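Local structure of periplasmic binding protein (Xylanimonas cellulosilytica, 4MX8) at residues A[52-57]-A[91-96]; A[76-81]-A[299-304]; A[253-258]-A[292-297]; A[285-290]-A[306-311]. The protein probably binds an iron-chelate or related ligand outside the cell membrane and hands it to an uptake transporter. All coordinates share one frame; numbering follows the deposited sequence.

Interaction 1: residues A[52-57]-A[91-96]; sequences FDMAAL and GTLFEA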
loop_
_atom_site.group_PDB
_atom_site.type_symbol
_atom_site.label_atom_id
_atom_site.label_comp_id
_atom_site.label_asym_id
_atom_site.label_seq_id
_atom_site.Cartn_x
_atom_site.Cartn_y
_atom_site.Cartn_z
ATOM N N PHE A 52 7.219 10.006 -6.140
ATOM C CA PHE A 52 5.986 10.434 -5.479
ATOM C C PHE A 52 5.214 9.299 -4.788
ATOM O O PHE A 52 4.376 9.554 -3.926
ATOM C CB PHE A 52 5.038 11.123 -6.473
ATOM C CG PHE A 52 5.474 12.504 -6.894
ATOM C CD1 PHE A 52 5.001 13.627 -6.244
ATOM C CD2 PHE A 52 6.344 12.679 -7.964
ATOM C CE1 PHE A 52 5.398 14.910 -6.651
ATOM C CE2 PHE A 52 6.740 13.957 -8.375
ATOM C CZ PHE A 52 6.268 15.070 -7.717
ATOM N N ASP A 53 5.466 8.058 -5.196
ATOM C CA ASP A 53 4.760 6.876 -4.671
ATOM C C ASP A 53 5.619 6.224 -3.580
ATOM O O ASP A 53 6.702 5.698 -3.862
ATOM C CB ASP A 53 4.463 5.890 -5.817
ATOM C CG ASP A 53 3.850 4.566 -5.338
ATOM O OD1 ASP A 53 2.870 4.594 -4.556
ATOM O OD2 ASP A 53 4.344 3.486 -5.770
HETATM N N MSE A 54 5.151 6.282 -2.335
HETATM C CA MSE A 54 5.949 5.812 -1.199
HETATM C C MSE A 54 6.386 4.349 -1.340
HETATM O O MSE A 54 7.412 3.938 -0.795
HETATM C CB MSE A 54 5.213 6.047 0.131
HETATM C CG MSE A 54 4.938 7.518 0.490
HETATM SE SE MSE A 54 6.495 8.683 0.395
HETATM C CE MSE A 54 6.513 9.140 -1.484
ATOM N N ALA A 55 5.618 3.566 -2.088
ATOM C CA ALA A 55 5.963 2.170 -2.214
ATOM C C ALA A 55 7.158 2.020 -3.143
ATOM O O ALA A 55 8.020 1.164 -2.924
ATOM C CB ALA A 55 4.796 1.387 -2.696
ATOM N N ALA A 56 7.225 2.852 -4.178
ATOM C CA ALA A 56 8.436 2.870 -5.003
ATOM C C ALA A 56 9.611 3.433 -4.226
ATOM O O ALA A 56 10.731 2.965 -4.392
ATOM C CB ALA A 56 8.229 3.656 -6.254
ATOM N N LEU A 57 9.358 4.443 -3.390
ATOM C CA LEU A 57 10.421 5.002 -2.552
ATOM C C LEU A 57 10.976 3.889 -1.675
ATOM O O LEU A 57 12.182 3.696 -1.606
ATOM C CB LEU A 57 9.928 6.180 -1.699
ATOM C CG LEU A 57 11.008 6.989 -0.956
ATOM C CD1 LEU A 57 10.542 8.405 -0.760
ATOM C CD2 LEU A 57 11.387 6.403 0.399
ATOM N N GLY A 91 6.604 18.163 -4.020
ATOM C CA GLY A 91 5.166 18.373 -4.037
ATOM C C GLY A 91 4.468 17.696 -2.874
ATOM O O GLY A 91 4.926 17.798 -1.736
ATOM N N THR A 92 3.352 17.025 -3.163
ATOM C CA THR A 92 2.662 16.178 -2.185
ATOM C C THR A 92 2.326 14.858 -2.869
ATOM O O THR A 92 2.717 14.645 -4.012
ATOM C CB THR A 92 1.356 16.789 -1.725
ATOM O OG1 THR A 92 0.450 16.780 -2.831
ATOM C CG2 THR A 92 1.566 18.214 -1.219
ATOM N N LEU A 93 1.585 13.986 -2.190
ATOM C CA LEU A 93 1.257 12.674 -2.752
ATOM C C LEU A 93 0.364 12.788 -3.985
ATOM O O LEU A 93 0.212 11.826 -4.725
ATOM C CB LEU A 93 0.546 11.810 -1.716
ATOM C CG LEU A 93 1.357 11.432 -0.476
ATOM C CD1 LEU A 93 0.506 10.655 0.515
ATOM C CD2 LEU A 93 2.578 10.640 -0.899
ATOM N N PHE A 94 -0.216 13.970 -4.189
ATOM C CA PHE A 94 -1.238 14.190 -5.203
ATOM C C PHE A 94 -0.830 15.209 -6.259
ATOM O O PHE A 94 -1.475 15.318 -7.310
ATOM C CB PHE A 94 -2.494 14.754 -4.557
ATOM C CG PHE A 94 -3.201 13.816 -3.646
ATOM C CD1 PHE A 94 -3.949 12.772 -4.142
ATOM C CD2 PHE A 94 -3.172 14.015 -2.286
ATOM C CE1 PHE A 94 -4.634 11.921 -3.282
ATOM C CE2 PHE A 94 -3.862 13.171 -1.425
ATOM C CZ PHE A 94 -4.592 12.126 -1.919
ATOM N N GLU A 95 0.205 15.985 -5.966
ATOM C CA GLU A 95 0.468 17.183 -6.741
ATOM C C GLU A 95 1.955 17.452 -6.863
ATOM O O GLU A 95 2.711 17.279 -5.903
ATOM C CB GLU A 95 -0.222 18.367 -6.066
ATOM C CG GLU A 95 -0.422 19.564 -6.965
ATOM C CD GLU A 95 -1.284 20.637 -6.328
ATOM O OE1 GLU A 95 -1.579 20.522 -5.114
ATOM O OE2 GLU A 95 -1.664 21.595 -7.048
ATOM N N ALA A 96 2.383 17.892 -8.039
ATOM C CA ALA A 96 3.802 18.139 -8.281
ATOM C C ALA A 96 4.147 19.626 -8.393
ATOM O O ALA A 96 3.420 20.391 -9.025
ATOM C CB ALA A 96 4.241 17.402 -9.539
HETATM O O HOH W 1 1.675 9.380 -4.754
#
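F52 pushes its ring into the bend of the 91-96 loop, where the ring touches T92, E95 and A96. Its CG lies anti to the carbonyl carbon (chi1 -73°), a setting that carries the ring out toward the loop. The apolar part is at the far end of the ring, where F52 CZ meets the methyl CB of A96 at 3.6 Å. At the other end of F52, by its carbonyl, L93 reaches back with one branch: L93 CD2 is 3.7 Å from F52 O and also touches CG of selenomethionine M54, the two side chains crossing at about a right angle. Replacing F52 by alanine is likely to leave the A96 methyl without its aromatic partner and open a gap inside the bend.

The polar groups that meet across the contact are backbone carbonyls. T92 O sits in the plane of the F52 ring at its edge, 3.4 Å from CD1, where the ring hydrogens point. A water bridges the two segments, 2.8 Å from F52 O and 2.9 Å from L93 O. Within itself the loop keeps its shape through an ST turn, T92 OG1 accepting from F94 N, and through a backbone bond from T92 N to E95 O. In 52-57, D53 is the N-cap of helix 54-62, its OD2 taking a weak bond from A56 N.

The contact thus joins the turn between strand 49-51 and helix 54-62 to the loop that leads from strand 87-89 into helix 98-104. I101 of that second helix touches both F52 and A96, and V111 of strand 108-111 also packs on F52.

Interaction 2: residues A[76-81]-A[299-304]; sequences PDYLEE and VETTRI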
loop_
_atom_site.group_PDB
_atom_site.type_symbol
_atom_site.label_atom_id
_atom_site.label_comp_id
_atom_site.label_asym_id
_atom_site.label_seq_id
_atom_site.Cartn_x
_atom_site.Cartn_y
_atom_site.Cartn_z
ATOM N N PRO A 76 6.956 8.547 5.268
ATOM C CA PRO A 76 6.801 7.873 6.565
ATOM C C PRO A 76 8.147 7.796 7.239
ATOM O O PRO A 76 9.154 7.702 6.546
ATOM C CB PRO A 76 6.357 6.464 6.175
ATOM C CG PRO A 76 5.742 6.627 4.846
ATOM C CD PRO A 76 6.571 7.671 4.155
ATOM N N ASP A 77 8.175 7.834 8.560
ATOM C CA ASP A 77 9.447 7.848 9.272
ATOM C C ASP A 77 10.319 6.642 8.921
ATOM O O ASP A 77 11.534 6.763 8.809
ATOM C CB ASP A 77 9.222 7.941 10.784
ATOM C CG ASP A 77 7.987 7.173 11.246
ATOM O OD1 ASP A 77 7.644 6.116 10.640
ATOM O OD2 ASP A 77 7.361 7.642 12.229
ATOM N N TYR A 78 9.706 5.485 8.709
ATOM C CA TYR A 78 10.497 4.296 8.418
ATOM C C TYR A 78 11.167 4.302 7.052
ATOM O O TYR A 78 12.026 3.464 6.783
ATOM C CB TYR A 78 9.699 3.010 8.662
ATOM C CG TYR A 78 8.581 2.688 7.699
ATOM C CD1 TYR A 78 8.831 1.974 6.537
ATOM C CD2 TYR A 78 7.269 3.036 7.974
ATOM C CE1 TYR A 78 7.820 1.649 5.655
ATOM C CE2 TYR A 78 6.242 2.710 7.086
ATOM C CZ TYR A 78 6.534 2.015 5.933
ATOM O OH TYR A 78 5.558 1.673 5.038
ATOM N N LEU A 79 10.778 5.248 6.196
ATOM C CA LEU A 79 11.393 5.399 4.874
ATOM C C LEU A 79 12.256 6.655 4.786
ATOM O O LEU A 79 12.954 6.864 3.795
ATOM C CB LEU A 79 10.338 5.426 3.779
ATOM C CG LEU A 79 9.499 4.160 3.674
ATOM C CD1 LEU A 79 8.487 4.309 2.563
ATOM C CD2 LEU A 79 10.396 2.979 3.428
ATOM N N GLU A 80 12.212 7.476 5.831
ATOM C CA GLU A 80 12.912 8.751 5.846
ATOM C C GLU A 80 14.392 8.580 5.544
ATOM O O GLU A 80 14.999 9.422 4.882
ATOM C CB GLU A 80 12.733 9.429 7.200
ATOM C CG GLU A 80 12.710 10.937 7.131
ATOM C CD GLU A 80 11.774 11.572 8.159
ATOM O OE1 GLU A 80 10.530 11.463 7.991
ATOM O OE2 GLU A 80 12.293 12.192 9.123
ATOM N N GLU A 81 14.959 7.471 6.006
ATOM C CA GLU A 81 16.397 7.209 5.862
ATOM C C GLU A 81 16.875 7.098 4.423
ATOM O O GLU A 81 18.053 7.282 4.149
ATOM C CB GLU A 81 16.799 5.944 6.620
ATOM C CG GLU A 81 16.522 4.658 5.878
ATOM C CD GLU A 81 16.759 3.426 6.732
ATOM O OE1 GLU A 81 17.754 2.701 6.469
ATOM O OE2 GLU A 81 15.941 3.190 7.657
ATOM N N VAL A 299 9.107 -3.082 -0.288
ATOM C CA VAL A 299 9.789 -4.120 0.470
ATOM C C VAL A 299 9.657 -3.976 1.994
ATOM O O VAL A 299 9.163 -4.881 2.659
ATOM C CB VAL A 299 11.266 -4.225 0.060
ATOM C CG1 VAL A 299 11.975 -5.267 0.915
ATOM C CG2 VAL A 299 11.374 -4.570 -1.428
ATOM N N GLU A 300 10.082 -2.846 2.549
ATOM C CA GLU A 300 9.999 -2.664 3.997
ATOM C C GLU A 300 8.557 -2.661 4.500
ATOM O O GLU A 300 8.266 -3.177 5.581
ATOM C CB GLU A 300 10.712 -1.387 4.436
ATOM C CG GLU A 300 11.963 -1.637 5.271
ATOM C CD GLU A 300 11.710 -2.490 6.520
ATOM O OE1 GLU A 300 10.639 -2.339 7.170
ATOM O OE2 GLU A 300 12.606 -3.306 6.853
ATOM N N THR A 301 7.667 -2.076 3.708
ATOM C CA THR A 301 6.249 -2.071 4.024
ATOM C C THR A 301 5.677 -3.493 4.124
ATOM O O THR A 301 4.926 -3.804 5.056
ATOM C CB THR A 301 5.493 -1.266 2.956
ATOM O OG1 THR A 301 5.950 0.091 2.995
ATOM C CG2 THR A 301 3.984 -1.298 3.184
ATOM N N THR A 302 6.042 -4.357 3.178
ATOM C CA THR A 302 5.547 -5.732 3.199
ATOM C C THR A 302 6.067 -6.469 4.433
ATOM O O THR A 302 5.372 -7.311 4.999
ATOM C CB THR A 302 5.931 -6.525 1.926
ATOM O OG1 THR A 302 5.452 -5.840 0.769
ATOM C CG2 THR A 302 5.303 -7.887 1.944
ATOM N N ARG A 303 7.286 -6.153 4.857
ATOM C CA ARG A 303 7.805 -6.742 6.086
ATOM C C ARG A 303 6.944 -6.274 7.262
ATOM O O ARG A 303 6.589 -7.077 8.120
ATOM C CB ARG A 303 9.273 -6.370 6.330
ATOM C CG ARG A 303 10.252 -6.728 5.230
ATOM C CD ARG A 303 11.685 -6.415 5.672
ATOM N NE ARG A 303 12.707 -6.795 4.691
ATOM C CZ ARG A 303 13.417 -5.922 3.983
ATOM N NH1 ARG A 303 13.212 -4.623 4.151
ATOM N NH2 ARG A 303 14.337 -6.339 3.116
ATOM N N ILE A 304 6.612 -4.978 7.303
ATOM C CA ILE A 304 5.755 -4.451 8.362
ATOM C C ILE A 304 4.408 -5.176 8.361
ATOM O O ILE A 304 3.901 -5.553 9.408
ATOM C CB ILE A 304 5.541 -2.932 8.239
ATOM C CG1 ILE A 304 6.835 -2.191 8.501
ATOM C CG2 ILE A 304 4.498 -2.433 9.212
ATOM C CD1 ILE A 304 6.717 -0.724 8.225
#
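Y78 holds CG between its backbone N and carbonyl carbon (chi1 71°), which turns the ring toward helix 299-309, while I304 has CG1 anti to the carbonyl carbon and stays extended beyond it (chi2 173°), bringing CD1 out to meet that ring. The two side chains come from opposite directions. I304 CD1 lies over the centre of one face in a CH-pi contact, 3.5 Å from the centroid of the Y78 ring and 7° off its normal. At the ring's edge the phenol donates a hydrogen bond, Y78 OH to T301 OG1 at 2.6 Å, and T301 stands at about a right angle to the tyrosine. With a phenylalanine in place of Y78, T301 OG1 would probably lose this donor. L79 adds a looser touch, its CD2 4.5 Å from E300 CB.

T301 OG1 is also hydrogen-bonded to D58 of helix 54-62, so the threonine hydroxyl joins three parts of the chain. The short helix 77-80 is fitted against the first turns of helix 299-309, with V295 of helix 289-295 touching both Y78 and T301, L57 and D58 of helix 54-62 against L79, and helix 155-179 packed along V299, T302 and R303.

Interaction 3: residues A[253-258]-A[292-297]; sequences DAATGA and WYIVFG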
loop_
_atom_site.group_PDB
_atom_site.type_symbol
_atom_site.label_atom_id
_atom_site.label_comp_id
_atom_site.label_asym_id
_atom_site.label_seq_id
_atom_site.Cartn_x
_atom_site.Cartn_y
_atom_site.Cartn_z
ATOM N N ASP A 253 -7.948 7.168 10.028
ATOM C CA ASP A 253 -7.762 8.536 10.500
ATOM C C ASP A 253 -6.377 8.757 11.090
ATOM O O ASP A 253 -5.860 9.877 11.083
ATOM C CB ASP A 253 -8.845 8.930 11.514
ATOM C CG ASP A 253 -10.144 9.343 10.843
ATOM O OD1 ASP A 253 -10.139 9.579 9.612
ATOM O OD2 ASP A 253 -11.169 9.433 11.545
ATOM N N ALA A 254 -5.783 7.687 11.605
ATOM C CA ALA A 254 -4.445 7.769 12.158
ATOM C C ALA A 254 -3.446 8.084 11.054
ATOM O O ALA A 254 -2.487 8.823 11.264
ATOM C CB ALA A 254 -4.089 6.485 12.827
ATOM N N ALA A 255 -3.703 7.538 9.868
ATOM C CA ALA A 255 -2.750 7.550 8.766
ATOM C C ALA A 255 -2.803 8.827 7.952
ATOM O O ALA A 255 -1.821 9.209 7.327
ATOM C CB ALA A 255 -3.002 6.369 7.864
ATOM N N THR A 256 -3.952 9.484 7.964
ATOM C CA THR A 256 -4.189 10.613 7.088
ATOM C C THR A 256 -4.063 11.947 7.805
ATOM O O THR A 256 -4.114 13.009 7.175
ATOM C CB THR A 256 -5.578 10.532 6.496
ATOM O OG1 THR A 256 -6.532 10.415 7.567
ATOM C CG2 THR A 256 -5.679 9.335 5.573
ATOM N N GLY A 257 -3.911 11.903 9.122
ATOM C CA GLY A 257 -3.741 13.134 9.873
ATOM C C GLY A 257 -5.039 13.883 10.083
ATOM O O GLY A 257 -5.053 15.109 10.233
ATOM N N ALA A 258 -6.129 13.120 10.098
ATOM C CA ALA A 258 -7.463 13.621 10.380
ATOM C C ALA A 258 -7.526 14.200 11.776
ATOM O O ALA A 258 -7.210 13.520 12.745
ATOM C CB ALA A 258 -8.462 12.507 10.248
ATOM N N TRP A 292 -0.401 -0.148 5.858
ATOM C CA TRP A 292 -1.536 -0.732 5.168
ATOM C C TRP A 292 -2.391 0.242 4.356
ATOM O O TRP A 292 -3.087 -0.175 3.438
ATOM C CB TRP A 292 -2.418 -1.502 6.136
ATOM C CG TRP A 292 -1.774 -2.701 6.736
ATOM C CD1 TRP A 292 -0.873 -2.716 7.758
ATOM C CD2 TRP A 292 -2.001 -4.072 6.374
ATOM N NE1 TRP A 292 -0.518 -4.008 8.050
ATOM C CE2 TRP A 292 -1.194 -4.862 7.218
ATOM C CE3 TRP A 292 -2.805 -4.704 5.418
ATOM C CZ2 TRP A 292 -1.171 -6.258 7.144
ATOM C CZ3 TRP A 292 -2.784 -6.082 5.340
ATOM C CH2 TRP A 292 -1.968 -6.850 6.206
ATOM N N TYR A 293 -2.365 1.529 4.668
ATOM C CA TYR A 293 -3.253 2.435 3.952
ATOM C C TYR A 293 -2.558 3.494 3.092
ATOM O O TYR A 293 -3.026 3.806 2.002
ATOM C CB TYR A 293 -4.227 3.088 4.914
ATOM C CG TYR A 293 -5.145 4.095 4.260
ATOM C CD1 TYR A 293 -6.324 3.700 3.686
ATOM C CD2 TYR A 293 -4.824 5.440 4.217
ATOM C CE1 TYR A 293 -7.154 4.603 3.095
ATOM C CE2 TYR A 293 -5.649 6.347 3.614
ATOM C CZ TYR A 293 -6.821 5.924 3.064
ATOM O OH TYR A 293 -7.672 6.824 2.470
ATOM N N ILE A 294 -1.458 4.066 3.566
ATOM C CA ILE A 294 -0.786 5.129 2.793
ATOM C C ILE A 294 0.183 4.574 1.756
ATOM O O ILE A 294 0.068 4.863 0.576
ATOM C CB ILE A 294 -0.036 6.135 3.696
ATOM C CG1 ILE A 294 -1.031 6.930 4.533
ATOM C CG2 ILE A 294 0.827 7.046 2.860
ATOM C CD1 ILE A 294 -1.907 7.824 3.720
ATOM N N VAL A 295 1.126 3.763 2.215
ATOM C CA VAL A 295 2.149 3.189 1.353
ATOM C C VAL A 295 1.637 2.025 0.505
ATOM O O VAL A 295 1.671 2.086 -0.738
ATOM C CB VAL A 295 3.336 2.692 2.180
ATOM C CG1 VAL A 295 4.402 2.166 1.270
ATOM C CG2 VAL A 295 3.866 3.821 3.049
ATOM N N PHE A 296 1.110 1.007 1.188
ATOM C CA PHE A 296 0.567 -0.232 0.596
ATOM C C PHE A 296 1.351 -0.830 -0.589
ATOM O O PHE A 296 0.874 -0.899 -1.714
ATOM C CB PHE A 296 -0.962 -0.149 0.351
ATOM C CG PHE A 296 -1.370 0.696 -0.840
ATOM C CD1 PHE A 296 -1.337 2.085 -0.786
ATOM C CD2 PHE A 296 -1.835 0.095 -1.998
ATOM C CE1 PHE A 296 -1.724 2.851 -1.881
ATOM C CE2 PHE A 296 -2.219 0.858 -3.090
ATOM C CZ PHE A 296 -2.168 2.234 -3.028
ATOM N N GLY A 297 2.562 -1.286 -0.305
ATOM C CA GLY A 297 3.435 -1.824 -1.330
ATOM C C GLY A 297 4.853 -1.475 -0.938
ATOM O O GLY A 297 5.060 -0.618 -0.092
#
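Y293 and T256 meet where two helix ends come together at the surface: helix 252-256, which follows strand 246-251, and the end of helix 289-295, which follows strand 284-287. Both helices thus follow neighbouring parallel strands of one sheet in this alpha/beta periplasmic-binding-protein fold. The C-terminal part of helix 289-295 is widened into a pi-type turn, and the chain leaves helical angles at F296.

I294 can be followed outward from its backbone. CB points at the opposite helix, and the branch that does the touching starts there: CG1, anti to the carbonyl carbon (chi1 -67°), is 3.7 Å from A255 O and 3.9 Å from A255 CB, so it bears on the carbonyl and the methyl of one residue. The terminal CD1 stays close to the same carbonyl, 3.9 Å from A255 O, with T256 CG2 a little further off at the limit of contact.

Y293 works alongside it. With CG anti to the backbone N (chi1 177°), its ring extends toward helix 252-256, and A255 CB lies 4.2 Å from Y293 CD2. Between side chains the contact is wholly apolar, and the polar groups find partners outside it: T256 OG1 bonds to R252 O one turn back, while R114 takes the carbonyls of Y293 and I294. R208 of helix 207-214 touches the Y293 side chain. On the helix 252-256 side, the T256 methyl closes the contact, CG2 reaching Y293 CE2 at 3.6 Å and approaching the ring obliquely.

Interaction 4: residues A[285-290]-A[306-311]; sequences LYLNPT and IDDVLQ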
loop_
_atom_site.group_PDB
_atom_site.type_symbol
_atom_site.label_atom_id
_atom_site.label_comp_id
_atom_site.label_asym_id
_atom_site.label_seq_id
_atom_site.Cartn_x
_atom_site.Cartn_y
_atom_site.Cartn_z
ATOM N N LEU A 285 -6.770 -7.329 16.308
ATOM C CA LEU A 285 -5.403 -7.002 15.916
ATOM C C LEU A 285 -5.378 -5.701 15.142
ATOM O O LEU A 285 -6.150 -5.532 14.193
ATOM C CB LEU A 285 -4.831 -8.110 15.032
ATOM C CG LEU A 285 -5.013 -9.493 15.638
ATOM C CD1 LEU A 285 -5.373 -10.419 14.536
ATOM C CD2 LEU A 285 -3.767 -9.949 16.338
ATOM N N TYR A 286 -4.495 -4.785 15.538
ATOM C CA TYR A 286 -4.385 -3.507 14.829
ATOM C C TYR A 286 -3.244 -3.494 13.807
ATOM O O TYR A 286 -2.102 -3.854 14.110
ATOM C CB TYR A 286 -4.261 -2.362 15.825
ATOM C CG TYR A 286 -5.516 -2.171 16.632
ATOM C CD1 TYR A 286 -6.497 -1.279 16.219
ATOM C CD2 TYR A 286 -5.740 -2.899 17.792
ATOM C CE1 TYR A 286 -7.657 -1.106 16.943
ATOM C CE2 TYR A 286 -6.896 -2.729 18.524
ATOM C CZ TYR A 286 -7.848 -1.832 18.091
ATOM O OH TYR A 286 -9.009 -1.670 18.798
ATOM N N LEU A 287 -3.563 -3.095 12.586
ATOM C CA LEU A 287 -2.566 -3.087 11.523
ATOM C C LEU A 287 -1.958 -1.686 11.395
ATOM O O LEU A 287 -2.593 -0.710 11.771
ATOM C CB LEU A 287 -3.196 -3.536 10.203
ATOM C CG LEU A 287 -3.894 -4.892 10.172
ATOM C CD1 LEU A 287 -4.495 -5.077 8.816
ATOM C CD2 LEU A 287 -2.919 -6.005 10.451
ATOM N N ASN A 288 -0.732 -1.590 10.880
ATOM C CA ASN A 288 -0.024 -0.311 10.783
ATOM C C ASN A 288 -0.656 0.553 9.692
ATOM O O ASN A 288 -0.481 0.272 8.491
ATOM C CB ASN A 288 1.455 -0.567 10.466
ATOM C CG ASN A 288 2.293 0.705 10.429
ATOM O OD1 ASN A 288 1.834 1.773 10.029
ATOM N ND2 ASN A 288 3.548 0.582 10.836
ATOM N N PRO A 289 -1.373 1.620 10.105
ATOM C CA PRO A 289 -2.156 2.503 9.239
ATOM C C PRO A 289 -1.330 3.024 8.082
ATOM O O PRO A 289 -1.733 2.816 6.942
ATOM C CB PRO A 289 -2.532 3.645 10.173
ATOM C CG PRO A 289 -2.574 3.008 11.508
ATOM C CD PRO A 289 -1.419 2.066 11.501
ATOM N N THR A 290 -0.196 3.666 8.363
ATOM C CA THR A 290 0.699 4.132 7.295
ATOM C C THR A 290 1.087 3.014 6.329
ATOM O O THR A 290 1.000 3.190 5.113
ATOM C CB THR A 290 1.989 4.762 7.837
ATOM O OG1 THR A 290 1.667 5.805 8.755
ATOM C CG2 THR A 290 2.772 5.345 6.714
ATOM N N ILE A 306 3.828 -8.271 7.209
ATOM C CA ILE A 306 4.138 -9.603 7.722
ATOM C C ILE A 306 4.221 -9.646 9.261
ATOM O O ILE A 306 3.682 -10.552 9.890
ATOM C CB ILE A 306 5.412 -10.182 7.063
ATOM C CG1 ILE A 306 5.158 -10.410 5.569
ATOM C CG2 ILE A 306 5.806 -11.477 7.700
ATOM C CD1 ILE A 306 6.402 -10.508 4.739
ATOM N N ASP A 307 4.859 -8.660 9.877
ATOM C CA ASP A 307 4.926 -8.637 11.334
ATOM C C ASP A 307 3.557 -8.396 11.923
ATOM O O ASP A 307 3.208 -8.964 12.956
ATOM C CB ASP A 307 5.918 -7.588 11.836
ATOM C CG ASP A 307 7.343 -8.124 11.910
ATOM O OD1 ASP A 307 7.644 -9.151 11.241
ATOM O OD2 ASP A 307 8.161 -7.518 12.643
ATOM N N ASP A 308 2.776 -7.561 11.254
ATOM C CA ASP A 308 1.438 -7.246 11.721
ATOM C C ASP A 308 0.569 -8.491 11.717
ATOM O O ASP A 308 -0.081 -8.793 12.707
ATOM C CB ASP A 308 0.805 -6.148 10.864
ATOM C CG ASP A 308 1.252 -4.755 11.273
ATOM O OD1 ASP A 308 1.964 -4.611 12.321
ATOM O OD2 ASP A 308 0.866 -3.804 10.541
ATOM N N VAL A 309 0.563 -9.216 10.605
ATOM C CA VAL A 309 -0.249 -10.417 10.531
ATOM C C VAL A 309 0.242 -11.441 11.560
ATOM O O VAL A 309 -0.564 -12.054 12.246
ATOM C CB VAL A 309 -0.279 -10.993 9.101
ATOM C CG1 VAL A 309 -0.974 -12.329 9.065
ATOM C CG2 VAL A 309 -0.971 -10.032 8.163
ATOM N N LEU A 310 1.558 -11.581 11.720
ATOM C CA LEU A 310 2.115 -12.578 12.650
ATOM C C LEU A 310 1.695 -12.405 14.111
ATOM O O LEU A 310 1.942 -13.284 14.929
ATOM C CB LEU A 310 3.641 -12.667 12.532
ATOM C CG LEU A 310 4.213 -13.511 11.384
ATOM C CD1 LEU A 310 5.679 -13.223 11.136
ATOM C CD2 LEU A 310 4.008 -14.976 11.638
ATOM N N GLN A 311 1.056 -11.287 14.436
ATOM C CA GLN A 311 0.501 -11.086 15.770
ATOM C C GLN A 311 -0.514 -12.155 16.161
ATOM O O GLN A 311 -0.642 -12.430 17.347
ATOM C CB GLN A 311 -0.188 -9.731 15.894
ATOM C CG GLN A 311 0.683 -8.507 15.694
ATOM C CD GLN A 311 -0.131 -7.205 15.703
ATOM O OE1 GLN A 311 -0.379 -6.611 16.767
ATOM N NE2 GLN A 311 -0.555 -6.762 14.515
#
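L285 lies alongside Q311, the two side chains sliding past each other in opposite directions, with L285 CD2 3.6 Å from Q311 CB. Beyond CG the Q311 chain is extended (chi2 174°), which carries its amide along the strand to Y286. There Q311 NE2 gives a long, weak but nearly straight hydrogen bond to Y286 O at 3.3 Å, and a firmer one to D308 O at 2.8 Å, the acceptor lying near the amide plane. Held by both carbonyls, NE2 leaves the amide little freedom to turn; D308 O also accepts from the backbone Q311 N.

The arrangement is a strand leading through a loop into a helix, with the later helix 299-309 packed back against the junction. Strand 284-287 is an outermost strand of the mixed sheet, paired with strand 246-251, and N288 is the N-cap of helix 289-295, its OD1 accepting from A291 N. D308 grips that junction: N288 N donates to D308 OD2 at 2.8 Å, meeting it from above the carboxylate plane, and W292 NE1 is a second donor to the same oxygen. L287 CD2 packs on D308 CB at 3.7 Å, the two side chains crossing at a slant.

Going from the N terminus, interaction 1 closes first, a loop of 33 residues between 52-57 and 91-96. Segment 76-81 lies inside that loop, so interaction 2, which spans 217 residues to reach 299-304, crosses it. Interaction 3 is nested within this long loop, joining 253-258 to 292-297. Interaction 4 closes the shortest loop, from 285-290 to 306-311, and crosses both interactions 2 and 3. Helix 299-309 serves interactions 2 and 4, and helix 289-295 serves 3 and 4. V295 packs against M54, Y78 and T301, so interactions 1, 2 and 3 meet around it, while interactions 1 and 4 stay apart, about 7 Å between nearest atoms.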